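Local coordinates for protein aldehyde dehydrogenase (Burkholderia vietnamiensis, PDB 5KF0) that probably oxidises aldehydes to carboxylic acids with a nicotinamide cofactor, and is bound here to NADPH as one chain of a four-chain assembly, at residues A[333-338]-A[389-394]; A[346-351]-A[362-367]; A[99-104]-A[161-166]. All blocks are in the same frame, centred on the assembly; numbering follows the deposited sequence.

Contact 1: A[333-338]-A[389-394]; sequences GPMISE and FGPVAI. With NDP (NADPH dihydro-nicotinamide-adenine-dinucleotide phosphate), chain E.
Met335 lays its thioether against the ring of Pro391, with SD 3.7 Å from Pro391 CD and the CG methylene only slightly farther off. The two side chains cross obliquely, and the meeting is purely apolar. CG lies beside the backbone N, anti to the carbonyl carbon (chi1 -69°), and the chain then runs straight until chi3 bends it. That last turn carries CE past the proline to the backbone just before it, where Met335 CE comes within 3.6 Å of Phe389 O and 4.1 Å of Gly390 CA. No hydrogen bond joins the two segments; van der Waals packing holds them. On the far segment the chain is kinked: Pro391 is the centre of an inverse gamma turn, closed by a weak bond of 2.9 Å from Val392 N to Gly390 O, after which the strand begins.

Phe389 belongs to the NADPH pocket of the aldehyde dehydrogenase fold. It turns one ring face to the ribose next to the nicotinamide, with NDP C3D 3.7 Å above the plane and offset toward the rim, while Phe389 CE1 approaches NDP C2D at 3.4 Å. The Met335 contact thus lies on the backbone directly behind a cofactor-binding ring.

Strand 392-398 leaves from this spot between strands 298-302 and 368-375, to both of which it runs parallel. Helix 338-353, which starts just after Ser337, packs against the same spot through Leu344 on Pro391, Ser341 on Met335 and Arg343 on Phe389.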
loop_
_atom_site.group_PDB
_atom_site.type_symbol
_atom_site.label_atom_id
_atom_site.label_comp_id
_atom_site.label_asym_id
_atom_site.label_seq_id
_atom_site.Cartn_x
_atom_site.Cartn_y
_atom_site.Cartn_z
ATOM N N GLY A 333 -25.575 34.562 7.569
ATOM C CA GLY A 333 -25.126 35.856 7.100
ATOM C C GLY A 333 -25.664 36.168 5.717
ATOM O O GLY A 333 -26.489 35.431 5.168
ATOM N N PRO A 334 -25.192 37.262 5.119
ATOM C CA PRO A 334 -25.655 37.635 3.777
ATOM C C PRO A 334 -25.215 36.634 2.724
ATOM O O PRO A 334 -24.142 36.037 2.806
ATOM C CB PRO A 334 -24.978 38.989 3.538
ATOM C CG PRO A 334 -23.725 38.904 4.339
ATOM C CD PRO A 334 -24.128 38.164 5.602
ATOM N N MET A 335 -26.049 36.474 1.700
ATOM C CA MET A 335 -25.542 35.827 0.498
ATOM C C MET A 335 -24.508 36.739 -0.166
ATOM O O MET A 335 -24.387 37.928 0.156
ATOM C CB MET A 335 -26.683 35.493 -0.456
ATOM C CG MET A 335 -27.597 34.396 0.080
ATOM S SD MET A 335 -28.941 34.007 -1.045
ATOM C CE MET A 335 -28.016 33.344 -2.448
ATOM N N ILE A 336 -23.747 36.161 -1.098
ATOM C CA ILE A 336 -22.567 36.837 -1.618
ATOM C C ILE A 336 -22.912 38.087 -2.415
ATOM O O ILE A 336 -22.072 38.990 -2.512
ATOM C CB ILE A 336 -21.726 35.847 -2.452
ATOM C CG1 ILE A 336 -20.356 36.453 -2.795
ATOM C CG2 ILE A 336 -22.494 35.386 -3.710
ATOM C CD1 ILE A 336 -19.523 36.820 -1.562
ATOM N N SER A 337 -24.122 38.184 -2.964
ATOM C CA SER A 337 -24.533 39.389 -3.678
ATOM C C SER A 337 -26.048 39.417 -3.804
ATOM O O SER A 337 -26.715 38.379 -3.722
ATOM C CB SER A 337 -23.903 39.460 -5.068
ATOM O OG SER A 337 -24.429 38.434 -5.893
ATOM N N GLU A 338 -26.582 40.627 -4.023
ATOM C CA GLU A 338 -28.010 40.760 -4.301
ATOM C C GLU A 338 -28.412 39.992 -5.556
ATOM O O GLU A 338 -29.520 39.447 -5.616
ATOM C CB GLU A 338 -28.401 42.236 -4.434
ATOM C CG GLU A 338 -28.328 42.993 -3.137
ATOM C CD GLU A 338 -29.037 44.337 -3.206
ATOM O OE1 GLU A 338 -29.614 44.656 -4.268
ATOM O OE2 GLU A 338 -29.018 45.069 -2.195
ATOM N N PHE A 389 -27.240 27.019 -3.807
ATOM C CA PHE A 389 -26.167 27.836 -3.232
ATOM C C PHE A 389 -26.723 29.007 -2.428
ATOM O O PHE A 389 -26.324 30.163 -2.586
ATOM C CB PHE A 389 -25.177 28.316 -4.295
ATOM C CG PHE A 389 -23.756 28.116 -3.878
ATOM C CD1 PHE A 389 -23.266 26.829 -3.726
ATOM C CD2 PHE A 389 -22.938 29.194 -3.546
ATOM C CE1 PHE A 389 -21.972 26.607 -3.305
ATOM C CE2 PHE A 389 -21.632 28.975 -3.118
ATOM C CZ PHE A 389 -21.155 27.686 -2.994
ATOM N N GLY A 390 -27.658 28.692 -1.551
ATOM C CA GLY A 390 -28.238 29.678 -0.676
ATOM C C GLY A 390 -29.018 28.969 0.404
ATOM O O GLY A 390 -29.061 27.739 0.448
ATOM N N PRO A 391 -29.648 29.727 1.297
ATOM C CA PRO A 391 -30.208 29.136 2.524
ATOM C C PRO A 391 -31.620 28.591 2.326
ATOM O O PRO A 391 -32.556 28.954 3.037
ATOM C CB PRO A 391 -30.164 30.320 3.500
ATOM C CG PRO A 391 -30.367 31.516 2.627
ATOM C CD PRO A 391 -29.636 31.202 1.338
ATOM N N VAL A 392 -31.761 27.684 1.360
ATOM C CA VAL A 392 -33.032 27.048 1.039
ATOM C C VAL A 392 -32.818 25.545 0.995
ATOM O O VAL A 392 -31.829 25.070 0.425
ATOM C CB VAL A 392 -33.585 27.535 -0.315
ATOM C CG1 VAL A 392 -34.885 26.800 -0.662
ATOM C CG2 VAL A 392 -33.786 29.039 -0.297
ATOM N N ALA A 393 -33.751 24.797 1.574
ATOM C CA ALA A 393 -33.759 23.351 1.460
ATOM C C ALA A 393 -35.177 22.889 1.174
ATOM O O ALA A 393 -36.156 23.560 1.518
ATOM C CB ALA A 393 -33.221 22.672 2.731
ATOM N N ILE A 394 -35.261 21.719 0.547
ATOM C CA ILE A 394 -36.541 21.138 0.168
ATOM C C ILE A 394 -36.713 19.825 0.917
ATOM O O ILE A 394 -35.774 19.031 1.063
ATOM C CB ILE A 394 -36.679 20.948 -1.360
ATOM C CG1 ILE A 394 -35.793 19.816 -1.882
ATOM C CG2 ILE A 394 -36.379 22.254 -2.087
ATOM C CD1 ILE A 394 -36.530 18.504 -2.073
HETATM P PA NDP E . -17.235 30.566 -10.062
HETATM O O1A NDP E . -17.255 29.432 -11.032
HETATM O O2A NDP E . -18.183 31.697 -10.459
HETATM O O5B NDP E . -15.775 31.165 -9.867
HETATM C C5B NDP E . -14.758 30.279 -9.336
HETATM C C4B NDP E . -13.405 30.788 -9.758
HETATM O O4B NDP E . -13.255 30.629 -11.187
HETATM C C3B NDP E . -13.155 32.275 -9.474
HETATM O O3B NDP E . -11.783 32.493 -9.156
HETATM C C2B NDP E . -13.481 32.908 -10.827
HETATM O O2B NDP E . -12.847 34.181 -11.065
HETATM C C1B NDP E . -12.858 31.866 -11.738
HETATM N N9A NDP E . -13.307 31.929 -13.123
HETATM C C8A NDP E . -14.586 32.006 -13.606
HETATM N N7A NDP E . -14.661 31.984 -14.917
HETATM C C5A NDP E . -13.339 31.890 -15.321
HETATM C C6A NDP E . -12.735 31.813 -16.592
HETATM N N6A NDP E . -13.413 31.855 -17.746
HETATM N N1A NDP E . -11.388 31.705 -16.640
HETATM C C2A NDP E . -10.700 31.686 -15.496
HETATM N N3A NDP E . -11.156 31.758 -14.243
HETATM C C4A NDP E . -12.492 31.859 -14.226
HETATM O O3 NDP E . -17.621 30.018 -8.622
HETATM P PN NDP E . -17.875 30.732 -7.223
HETATM O O1N NDP E . -16.679 31.525 -6.841
HETATM O O2N NDP E . -19.170 31.495 -7.343
HETATM O O5D NDP E . -18.036 29.539 -6.191
HETATM C C5D NDP E . -19.223 28.745 -6.031
HETATM C C4D NDP E . -19.077 27.480 -6.839
HETATM O O4D NDP E . -17.901 26.746 -6.403
HETATM C C3D NDP E . -20.269 26.534 -6.668
HETATM O O3D NDP E . -20.680 25.940 -7.894
HETATM C C2D NDP E . -19.725 25.506 -5.677
HETATM O O2D NDP E . -20.372 24.239 -5.660
HETATM C C1D NDP E . -18.274 25.409 -6.128
HETATM N N1N NDP E . -17.488 24.854 -5.032
HETATM C C2N NDP E . -16.845 23.644 -5.151
HETATM C C3N NDP E . -16.249 23.032 -4.109
HETATM C C7N NDP E . -15.481 21.767 -4.260
HETATM O O7N NDP E . -14.503 21.590 -3.520
HETATM N N7N NDP E . -15.907 20.849 -5.126
HETATM C C4N NDP E . -16.376 23.603 -2.742
HETATM C C5N NDP E . -16.785 25.036 -2.794
HETATM C C6N NDP E . -17.358 25.549 -3.866
HETATM P P2B NDP E . -13.546 35.583 -10.579
HETATM O O1X NDP E . -14.723 35.243 -9.744
HETATM O O2X NDP E . -12.417 36.305 -9.905
HETATM O O3X NDP E . -13.931 36.325 -11.842
#

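Contact 2: A[346-351]-A[362-367]; sequences GWMDAA and GKVDGA
Gly362 O meets the methyl of Met348, with CE 3.7 Å from the oxygen, while Gly362 N on the other side of the residue is hydrogen-bonded to Thr372 OG1. The approach to the oxygen is that of a methyl against a carbonyl, not a hydrogen bond. Met348 makes the whole contact from the helix side. Its CG is anti to the backbone N (chi1 -175°) and CB, CG and SD continue nearly straight, which sends the sulfur well clear of the helix; a bend at the last torsion then swings CE over to the other segment. Besides the carbonyl, Met348 CE finds Val364 CG2 at 4.2 Å. Met348 and Val364 reach toward each other tip to tip, so only the last methyl of each is involved. Val364 presents the branch that lies beside its own backbone N, CG1 being anti to that N.

The receiving segment is one arm of a beta hairpin: strand 364-365 pairs antiparallel with strand 368-375, and Gly366 and Ala367 take the backbone angles of a type II' turn between them, Gly366 with phi 64° and psi -130°. Helix 338-353 lies across this corner of the sheet, and Met348 also packs on Phe369, Thr372 and Leu374 of strand 368-375, whereas Val364 touches Ser345 and Ser341, about one and two turns back along the helix from Met348. The Thr372 bond and a second one, from Lys363 N to Glu370 OE2, run between the hairpin arms. Ser341 OG ties the turn to the helix by bonding to Gly366 O, and next along the chain Ala367 O is probably hydrogen-bonded to Met335 N.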
loop_
_atom_site.group_PDB
_atom_site.type_symbol
_atom_site.label_atom_id
_atom_site.label_comp_id
_atom_site.label_asym_id
_atom_site.label_seq_id
_atom_site.Cartn_x
_atom_site.Cartn_y
_atom_site.Cartn_z
ATOM N N GLY A 346 -35.926 33.864 -7.232
ATOM C CA GLY A 346 -36.724 33.619 -8.425
ATOM C C GLY A 346 -37.073 32.152 -8.602
ATOM O O GLY A 346 -38.208 31.812 -8.963
ATOM N N TRP A 347 -36.103 31.263 -8.353
ATOM C CA TRP A 347 -36.384 29.828 -8.366
ATOM C C TRP A 347 -37.397 29.461 -7.291
ATOM O O TRP A 347 -38.258 28.599 -7.504
ATOM C CB TRP A 347 -35.100 29.022 -8.147
ATOM C CG TRP A 347 -34.035 29.192 -9.188
ATOM C CD1 TRP A 347 -34.119 29.908 -10.351
ATOM C CD2 TRP A 347 -32.722 28.634 -9.151
ATOM N NE1 TRP A 347 -32.930 29.826 -11.041
ATOM C CE2 TRP A 347 -32.055 29.053 -10.321
ATOM C CE3 TRP A 347 -32.041 27.821 -8.239
ATOM C CZ2 TRP A 347 -30.737 28.678 -10.606
ATOM C CZ3 TRP A 347 -30.736 27.451 -8.521
ATOM C CH2 TRP A 347 -30.097 27.887 -9.692
ATOM N N MET A 348 -37.284 30.080 -6.114
ATOM C CA MET A 348 -38.231 29.803 -5.042
ATOM C C MET A 348 -39.635 30.222 -5.448
ATOM O O MET A 348 -40.592 29.467 -5.267
ATOM C CB MET A 348 -37.807 30.518 -3.762
ATOM C CG MET A 348 -38.674 30.189 -2.557
ATOM S SD MET A 348 -38.074 30.991 -1.060
ATOM C CE MET A 348 -38.271 32.714 -1.503
ATOM N N ASP A 349 -39.770 31.434 -6.004
ATOM C CA ASP A 349 -41.073 31.903 -6.473
ATOM C C ASP A 349 -41.661 30.950 -7.505
ATOM O O ASP A 349 -42.863 30.666 -7.480
ATOM C CB ASP A 349 -40.956 33.304 -7.076
ATOM C CG ASP A 349 -40.601 34.368 -6.048
ATOM O OD1 ASP A 349 -40.722 34.101 -4.835
ATOM O OD2 ASP A 349 -40.211 35.482 -6.463
ATOM N N ALA A 350 -40.825 30.453 -8.426
ATOM C CA ALA A 350 -41.324 29.554 -9.464
ATOM C C ALA A 350 -41.805 28.239 -8.870
ATOM O O ALA A 350 -42.831 27.698 -9.298
ATOM C CB ALA A 350 -40.244 29.302 -10.514
ATOM N N ALA A 351 -41.077 27.707 -7.885
ATOM C CA ALA A 351 -41.507 26.466 -7.250
ATOM C C ALA A 351 -42.847 26.648 -6.551
ATOM O O ALA A 351 -43.734 25.792 -6.661
ATOM C CB ALA A 351 -40.437 25.977 -6.271
ATOM N N GLY A 362 -38.565 32.156 4.231
ATOM C CA GLY A 362 -39.066 32.680 2.976
ATOM C C GLY A 362 -38.854 34.167 2.739
ATOM O O GLY A 362 -39.036 34.619 1.599
ATOM N N LYS A 363 -38.484 34.946 3.760
ATOM C CA LYS A 363 -38.322 36.385 3.559
ATOM C C LYS A 363 -36.940 36.700 2.998
ATOM O O LYS A 363 -35.919 36.210 3.501
ATOM C CB LYS A 363 -38.554 37.156 4.860
ATOM N N VAL A 364 -36.910 37.519 1.948
ATOM C CA VAL A 364 -35.673 37.931 1.294
ATOM C C VAL A 364 -35.625 39.456 1.279
ATOM O O VAL A 364 -36.578 40.104 0.836
ATOM C CB VAL A 364 -35.577 37.380 -0.139
ATOM C CG1 VAL A 364 -34.212 37.699 -0.730
ATOM C CG2 VAL A 364 -35.859 35.874 -0.168
ATOM N N ASP A 365 -34.526 40.027 1.767
ATOM C CA ASP A 365 -34.337 41.480 1.778
ATOM C C ASP A 365 -32.930 41.775 1.267
ATOM O O ASP A 365 -31.961 41.711 2.028
ATOM C CB ASP A 365 -34.552 42.057 3.168
ATOM C CG ASP A 365 -34.189 43.536 3.247
ATOM O OD1 ASP A 365 -34.370 44.259 2.242
ATOM O OD2 ASP A 365 -33.711 43.976 4.312
ATOM N N GLY A 366 -32.822 42.106 -0.017
ATOM C CA GLY A 366 -31.504 42.274 -0.607
ATOM C C GLY A 366 -30.766 40.954 -0.568
ATOM O O GLY A 366 -31.300 39.910 -0.958
ATOM N N ALA A 367 -29.534 40.980 -0.063
ATOM C CA ALA A 367 -28.768 39.752 0.085
ATOM C C ALA A 367 -29.066 39.009 1.382
ATOM O O ALA A 367 -28.487 37.940 1.604
ATOM C CB ALA A 367 -27.264 40.044 -0.009
#

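Contact 3: A[99-104]-A[161-166]; sequences AGKPIN and FNFPLN. With NDP (NADPH dihydro-nicotinamide-adenine-dinucleotide phosphate), chain E.
Lys101 drives its ammonium up to the ring of Phe163, NZ lying 3.4 Å from Phe163 CD1, in the Asn-Phe-Pro loop that leads from strand 155-158 into helix 164-178 of the Rossmann-like cofactor domain. The approach is oblique to the ring, and the two side chains cross at about a right angle. Beside it, Ala99 CB rests 4.1 Å from Phe161 O, so Ala99 backs the loop at a second point.

The loop's other side faces NADPH. Phe161 N donates to NDP O1N over 3.1 Å with an N-H...O angle of 147°, and the edge of the Phe161 ring lies near NDP O2N, in its plane. Asn162 OD1 comes within 3.3 Å of NDP C6N on the nicotinamide ring; in relatives the asparagine of this sequence contributes to the oxyanion hole, which is consistent with its place here.

Farther out, the ammonium is held by polar partners beyond the loop. With CG anti to the backbone N (chi1 -179°), the lysine chain stays extended as far as CE, and NZ makes a salt bridge to Glu109 OE1 and hydrogen bonds to Gln288 OE1 and Tyr287 OH. Glu109 probably balances its charge, and the other two complete its polar surroundings. Gln288 also donates from NE2 to Asn162 O, linking the lysine to the loop backbone, while Glu109 OE2 accepts from Asn166 N. Asn162 ND2 hydrogen-bonds to Gln291 O and sits 3.4 Å above the centre of one face of the Phe163 ring.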
loop_
_atom_site.group_PDB
_atom_site.type_symbol
_atom_site.label_atom_id
_atom_site.label_comp_id
_atom_site.label_asym_id
_atom_site.label_seq_id
_atom_site.Cartn_x
_atom_site.Cartn_y
_atom_site.Cartn_z
ATOM N N ALA A 99 -15.904 37.526 2.658
ATOM C CA ALA A 99 -16.898 36.544 2.247
ATOM C C ALA A 99 -18.235 36.734 2.941
ATOM O O ALA A 99 -19.197 36.040 2.596
ATOM C CB ALA A 99 -16.389 35.115 2.493
ATOM N N GLY A 100 -18.329 37.660 3.891
ATOM C CA GLY A 100 -19.548 37.795 4.669
ATOM C C GLY A 100 -19.859 36.563 5.489
ATOM O O GLY A 100 -21.026 36.309 5.804
ATOM N N LYS A 101 -18.839 35.805 5.861
ATOM C CA LYS A 101 -19.014 34.512 6.517
ATOM C C LYS A 101 -19.116 34.702 8.030
ATOM O O LYS A 101 -18.243 35.345 8.627
ATOM C CB LYS A 101 -17.845 33.587 6.168
ATOM C CG LYS A 101 -17.917 32.183 6.763
ATOM C CD LYS A 101 -16.801 31.309 6.143
ATOM C CE LYS A 101 -16.866 29.863 6.620
ATOM N NZ LYS A 101 -16.409 28.938 5.514
ATOM N N PRO A 102 -20.157 34.172 8.673
ATOM C CA PRO A 102 -20.297 34.324 10.128
ATOM C C PRO A 102 -18.998 34.020 10.864
ATOM O O PRO A 102 -18.293 33.062 10.548
ATOM C CB PRO A 102 -21.391 33.314 10.474
ATOM C CG PRO A 102 -22.272 33.350 9.243
ATOM C CD PRO A 102 -21.304 33.456 8.083
ATOM N N ILE A 103 -18.673 34.872 11.843
ATOM C CA ILE A 103 -17.332 34.840 12.432
ATOM C C ILE A 103 -17.029 33.476 13.053
ATOM O O ILE A 103 -15.896 32.981 12.958
ATOM C CB ILE A 103 -17.155 35.998 13.439
ATOM C CG1 ILE A 103 -15.718 36.008 13.974
ATOM C CG2 ILE A 103 -18.188 35.950 14.581
ATOM C CD1 ILE A 103 -14.665 36.258 12.892
ATOM N N ASN A 104 -18.029 32.835 13.674
ATOM C CA ASN A 104 -17.820 31.489 14.209
ATOM C C ASN A 104 -17.362 30.526 13.126
ATOM O O ASN A 104 -16.476 29.692 13.348
ATOM C CB ASN A 104 -19.107 30.951 14.838
ATOM C CG ASN A 104 -19.477 31.654 16.117
ATOM O OD1 ASN A 104 -18.611 32.147 16.845
ATOM N ND2 ASN A 104 -20.775 31.696 16.413
ATOM N N PHE A 161 -15.139 31.708 -4.167
ATOM C CA PHE A 161 -15.283 32.739 -3.146
ATOM C C PHE A 161 -15.616 32.182 -1.770
ATOM O O PHE A 161 -15.405 32.884 -0.779
ATOM C CB PHE A 161 -16.374 33.756 -3.533
ATOM C CG PHE A 161 -17.789 33.308 -3.182
ATOM C CD1 PHE A 161 -18.325 33.547 -1.922
ATOM C CD2 PHE A 161 -18.567 32.649 -4.124
ATOM C CE1 PHE A 161 -19.621 33.122 -1.602
ATOM C CE2 PHE A 161 -19.849 32.236 -3.820
ATOM C CZ PHE A 161 -20.381 32.478 -2.559
ATOM N N ASN A 162 -16.187 30.973 -1.676
ATOM C CA ASN A 162 -16.950 30.699 -0.458
ATOM C C ASN A 162 -16.124 30.084 0.663
ATOM O O ASN A 162 -16.376 30.375 1.836
ATOM C CB ASN A 162 -18.159 29.810 -0.758
ATOM C CG ASN A 162 -17.765 28.446 -1.272
ATOM O OD1 ASN A 162 -16.858 28.312 -2.094
ATOM N ND2 ASN A 162 -18.465 27.424 -0.803
ATOM N N PHE A 163 -15.155 29.228 0.345
ATOM C CA PHE A 163 -14.185 28.735 1.321
ATOM C C PHE A 163 -12.817 29.135 0.784
ATOM O O PHE A 163 -12.019 28.275 0.382
ATOM C CB PHE A 163 -14.255 27.220 1.533
ATOM C CG PHE A 163 -15.644 26.659 1.765
ATOM C CD1 PHE A 163 -16.617 27.366 2.466
ATOM C CD2 PHE A 163 -15.962 25.397 1.301
ATOM C CE1 PHE A 163 -17.884 26.815 2.675
ATOM C CE2 PHE A 163 -17.219 24.839 1.511
ATOM C CZ PHE A 163 -18.182 25.551 2.192
ATOM N N PRO A 164 -12.520 30.435 0.736
ATOM C CA PRO A 164 -11.331 30.868 -0.020
ATOM C C PRO A 164 -10.024 30.434 0.609
ATOM O O PRO A 164 -9.061 30.178 -0.123
ATOM C CB PRO A 164 -11.466 32.392 -0.048
ATOM C CG PRO A 164 -12.255 32.727 1.181
ATOM C CD PRO A 164 -13.225 31.576 1.360
ATOM N N LEU A 165 -9.950 30.353 1.937
ATOM C CA LEU A 165 -8.721 29.895 2.576
ATOM C C LEU A 165 -8.522 28.404 2.356
ATOM O O LEU A 165 -7.490 27.970 1.832
ATOM C CB LEU A 165 -8.751 30.208 4.074
ATOM C CG LEU A 165 -8.589 31.683 4.432
ATOM C CD1 LEU A 165 -8.702 31.882 5.936
ATOM C CD2 LEU A 165 -7.262 32.200 3.929
ATOM N N ASN A 166 -9.502 27.592 2.759
ATOM C CA ASN A 166 -9.249 26.158 2.767
ATOM C C ASN A 166 -9.203 25.560 1.365
ATOM O O ASN A 166 -8.447 24.607 1.132
ATOM C CB ASN A 166 -10.290 25.427 3.602
ATOM C CG ASN A 166 -9.810 24.033 3.995
ATOM O OD1 ASN A 166 -8.639 23.846 4.353
ATOM N ND2 ASN A 166 -10.684 23.067 3.903
HETATM P PA NDP E . -17.235 30.566 -10.062
HETATM O O1A NDP E . -17.255 29.432 -11.032
HETATM O O2A NDP E . -18.183 31.697 -10.459
HETATM O O5B NDP E . -15.775 31.165 -9.867
HETATM C C5B NDP E . -14.758 30.279 -9.336
HETATM C C4B NDP E . -13.405 30.788 -9.758
HETATM O O4B NDP E . -13.255 30.629 -11.187
HETATM C C3B NDP E . -13.155 32.275 -9.474
HETATM O O3B NDP E . -11.783 32.493 -9.156
HETATM C C2B NDP E . -13.481 32.908 -10.827
HETATM O O2B NDP E . -12.847 34.181 -11.065
HETATM C C1B NDP E . -12.858 31.866 -11.738
HETATM N N9A NDP E . -13.307 31.929 -13.123
HETATM C C8A NDP E . -14.586 32.006 -13.606
HETATM N N7A NDP E . -14.661 31.984 -14.917
HETATM C C5A NDP E . -13.339 31.890 -15.321
HETATM C C6A NDP E . -12.735 31.813 -16.592
HETATM N N6A NDP E . -13.413 31.855 -17.746
HETATM N N1A NDP E . -11.388 31.705 -16.640
HETATM C C2A NDP E . -10.700 31.686 -15.496
HETATM N N3A NDP E . -11.156 31.758 -14.243
HETATM C C4A NDP E . -12.492 31.859 -14.226
HETATM O O3 NDP E . -17.621 30.018 -8.622
HETATM P PN NDP E . -17.875 30.732 -7.223
HETATM O O1N NDP E . -16.679 31.525 -6.841
HETATM O O2N NDP E . -19.170 31.495 -7.343
HETATM O O5D NDP E . -18.036 29.539 -6.191
HETATM C C5D NDP E . -19.223 28.745 -6.031
HETATM C C4D NDP E . -19.077 27.480 -6.839
HETATM O O4D NDP E . -17.901 26.746 -6.403
HETATM C C3D NDP E . -20.269 26.534 -6.668
HETATM O O3D NDP E . -20.680 25.940 -7.894
HETATM C C2D NDP E . -19.725 25.506 -5.677
HETATM O O2D NDP E . -20.372 24.239 -5.660
HETATM C C1D NDP E . -18.274 25.409 -6.128
HETATM N N1N NDP E . -17.488 24.854 -5.032
HETATM C C2N NDP E . -16.845 23.644 -5.151
HETATM C C3N NDP E . -16.249 23.032 -4.109
HETATM C C7N NDP E . -15.481 21.767 -4.260
HETATM O O7N NDP E . -14.503 21.590 -3.520
HETATM N N7N NDP E . -15.907 20.849 -5.126
HETATM C C4N NDP E . -16.376 23.603 -2.742
HETATM C C5N NDP E . -16.785 25.036 -2.794
HETATM C C6N NDP E . -17.358 25.549 -3.866
HETATM P P2B NDP E . -13.546 35.583 -10.579
HETATM O O1X NDP E . -14.723 35.243 -9.744
HETATM O O2X NDP E . -12.417 36.305 -9.905
HETATM O O3X NDP E . -13.931 36.325 -11.842
#

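Contacts 1 and 3 are buried and both reach the NADPH, from segments far apart in sequence: 161-166 follows strand 155-158 of the six-stranded sheet, while 389-394 runs into strand 392-398 of the eight-stranded one. They touch directly, Phe389 CZ lying 3.5 Å from Asn162 ND2. Contact 2 lies farther from the chain centre, only partly buried, about 23 Å from contact 3 between centres. It shares helix 338-353 and strand 368-375 with the surroundings of contact 1. A methionine, its methyl near a backbone carbonyl oxygen and its end against an apolar side chain, carries contacts 1 and 2; contact 3 instead centres on a buried lysine with polar partners.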